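Local coordinates for protein macrolide 2'-phosphotransferase MphH (Brachybacterium faecium, PDB 5UXD) that binds the macrolide antibiotic azithromycin and probably inactivates macrolides by transferring a phosphate group from a nucleotide to their 2'-hydroxyl, at residues Glu179-Asp184 with Cys263-Ser268. Numbering follows the deposited sequence. Where two conformers were deposited one is given.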
loop_
_atom_site.group_PDB
_atom_site.type_symbol
_atom_site.label_atom_id
_atom_site.label_comp_id
_atom_site.label_asym_id
_atom_site.label_seq_id
_atom_site.Cartn_x
_atom_site.Cartn_y
_atom_site.Cartn_z
ATOM N N GLU A 179 -7.495 23.530 4.796
ATOM C CA GLU A 179 -8.199 24.404 3.864
ATOM C C GLU A 179 -7.218 25.197 3.004
ATOM O O GLU A 179 -7.460 25.416 1.809
ATOM C CB GLU A 179 -9.139 25.336 4.633
ATOM C CG GLU A 179 -10.422 24.656 5.098
ATOM C CD GLU A 179 -11.209 25.478 6.107
ATOM O OE1 GLU A 179 -10.609 26.335 6.788
ATOM O OE2 GLU A 179 -12.433 25.259 6.226
ATOM N N ALA A 180 -6.103 25.633 3.600
ATOM C CA ALA A 180 -5.085 26.347 2.833
ATOM C C ALA A 180 -4.420 25.434 1.810
ATOM O O ALA A 180 -4.033 25.885 0.727
ATOM C CB ALA A 180 -4.039 26.937 3.777
ATOM N N TRP A 181 -4.261 24.150 2.151
ATOM C CA TRP A 181 -3.732 23.166 1.216
ATOM C C TRP A 181 -4.687 22.980 0.043
ATOM O O TRP A 181 -4.274 23.019 -1.123
ATOM C CB TRP A 181 -3.492 21.838 1.968
ATOM C CG TRP A 181 -3.239 20.629 1.121
ATOM C CD1 TRP A 181 -2.382 20.530 0.078
ATOM C CD2 TRP A 181 -3.815 19.321 1.295
ATOM N NE1 TRP A 181 -2.395 19.255 -0.427
ATOM C CE2 TRP A 181 -3.281 18.497 0.294
ATOM C CE3 TRP A 181 -4.758 18.789 2.178
ATOM C CZ2 TRP A 181 -3.644 17.156 0.156
ATOM C CZ3 TRP A 181 -5.121 17.468 2.043
ATOM C CH2 TRP A 181 -4.571 16.662 1.030
ATOM N N LEU A 182 -5.981 22.817 0.337
ATOM C CA LEU A 182 -6.956 22.572 -0.717
ATOM C C LEU A 182 -7.126 23.785 -1.615
ATOM O O LEU A 182 -7.496 23.633 -2.784
ATOM C CB LEU A 182 -8.309 22.172 -0.112
ATOM C CG LEU A 182 -8.311 20.852 0.680
ATOM C CD1 LEU A 182 -9.511 20.769 1.608
ATOM C CD2 LEU A 182 -8.303 19.671 -0.281
ATOM N N ALA A 183 -6.825 24.980 -1.110
ATOM C CA ALA A 183 -6.949 26.193 -1.913
ATOM C C ALA A 183 -5.712 26.508 -2.751
ATOM O O ALA A 183 -5.802 27.322 -3.680
ATOM C CB ALA A 183 -7.265 27.386 -0.998
ATOM N N ASP A 184 -4.564 25.894 -2.462
ATOM C CA ASP A 184 -3.324 26.215 -3.174
ATOM C C ASP A 184 -3.248 25.422 -4.475
ATOM O O ASP A 184 -2.894 24.232 -4.485
ATOM C CB ASP A 184 -2.111 25.943 -2.290
ATOM C CG ASP A 184 -0.807 26.134 -3.025
ATOM O OD1 ASP A 184 -0.779 26.913 -4.006
ATOM O OD2 ASP A 184 0.190 25.495 -2.618
ATOM N N CYS A 263 3.027 16.717 -0.936
ATOM C CA CYS A 263 3.247 15.457 -0.213
ATOM C C CYS A 263 3.171 15.655 1.298
ATOM O O CYS A 263 2.528 14.874 2.004
ATOM C CB CYS A 263 4.606 14.848 -0.586
ATOM S SG CYS A 263 4.728 14.118 -2.212
ATOM N N THR A 264 3.854 16.682 1.817
ATOM C CA THR A 264 3.864 16.908 3.261
ATOM C C THR A 264 2.492 17.351 3.765
ATOM O O THR A 264 2.061 16.939 4.847
ATOM C CB THR A 264 4.947 17.934 3.618
ATOM O OG1 THR A 264 6.214 17.266 3.662
ATOM C CG2 THR A 264 4.680 18.582 4.996
ATOM N N GLU A 265 1.794 18.205 3.005
ATOM C CA GLU A 265 0.448 18.593 3.417
ATOM C C GLU A 265 -0.478 17.389 3.430
ATOM O O GLU A 265 -1.282 17.215 4.352
ATOM C CB GLU A 265 -0.113 19.673 2.483
ATOM C CG GLU A 265 0.624 20.998 2.593
ATOM C CD GLU A 265 0.898 21.369 4.031
ATOM O OE1 GLU A 265 -0.049 21.804 4.727
ATOM O OE2 GLU A 265 2.055 21.210 4.464
ATOM N N MET A 266 -0.373 16.562 2.403
ATOM C CA MET A 266 -1.214 15.385 2.295
ATOM C C MET A 266 -0.985 14.414 3.448
ATOM O O MET A 266 -1.922 13.847 3.980
ATOM C CB MET A 266 -1.015 14.700 0.947
ATOM C CG MET A 266 -1.996 13.576 0.686
ATOM S SD MET A 266 -2.214 13.240 -1.070
ATOM C CE MET A 266 -0.515 13.162 -1.614
ATOM N N PHE A 267 0.274 14.225 3.814
ATOM C CA PHE A 267 0.608 13.342 4.930
ATOM C C PHE A 267 0.020 13.873 6.225
ATOM O O PHE A 267 -0.436 13.101 7.079
ATOM C CB PHE A 267 2.126 13.207 5.034
ATOM C CG PHE A 267 2.587 12.134 5.968
ATOM C CD1 PHE A 267 2.726 10.833 5.531
ATOM C CD2 PHE A 267 2.919 12.439 7.274
ATOM C CE1 PHE A 267 3.171 9.831 6.391
ATOM C CE2 PHE A 267 3.369 11.443 8.145
ATOM C CZ PHE A 267 3.491 10.144 7.693
ATOM N N SER A 268 -0.013 15.202 6.375
ATOM C CA SER A 268 -0.579 15.809 7.569
ATOM C C SER A 268 -2.086 15.621 7.662
ATOM O O SER A 268 -2.657 15.802 8.742
ATOM C CB SER A 268 -0.233 17.309 7.605
ATOM O OG SER A 268 -1.202 18.080 6.904
#
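The indole of W181 lays one face against the helix 259-268, and E265 and M266 share that face between its two rings. Over the five-membered ring stands CB of E265, 3.5 Å from its centroid and 16° off the normal, an almost vertical CH-pi contact. Over the six-membered ring sits the backbone CA of M266, 4.1 Å from the centroid and further from the normal. At the benzo side, CB of M266 reaches CZ2 of W181 at 3.7 Å, and CG of M266 adds contacts to CZ2 and CH2 of the indole. W188 also stacks with the indole and W157 meets it edge-to-face, which places it in an aromatic cluster. NE1 of W181 hydrogen-bonds to ND1 of H262 on the partner helix, which satisfies the one polar atom of the buried indole.

W181 spans the gap because its CG is anti to the backbone N (chi1 167°), which sends the indole across to the other helix, where the CA atoms of W181 and E265 are 6.6 Å apart. A broad, flat side chain suits this place, since it can meet two successive residues of one helix. E265 offers its aliphatic part to the ring, while the bend at chi2 (-44°) helps turn its carboxylate to a salt bridge with R177, on the same helix as W181. M266 contributes flexible, apolar bulk. S268 OG closes back on its own helix, 2.7 Å from E265 O.

This is structural packing in the helical C-terminal lobe of the kinase-like fold, although the M266 side chain lies about 8 Å from a bound azithromycin. Apolar and CH-pi contacts between helices 172-183 and 259-268 are thus flanked by polar links between the same helices, an aliphatic-on-aromatic contact with the charge of E265 turned aside at its margin.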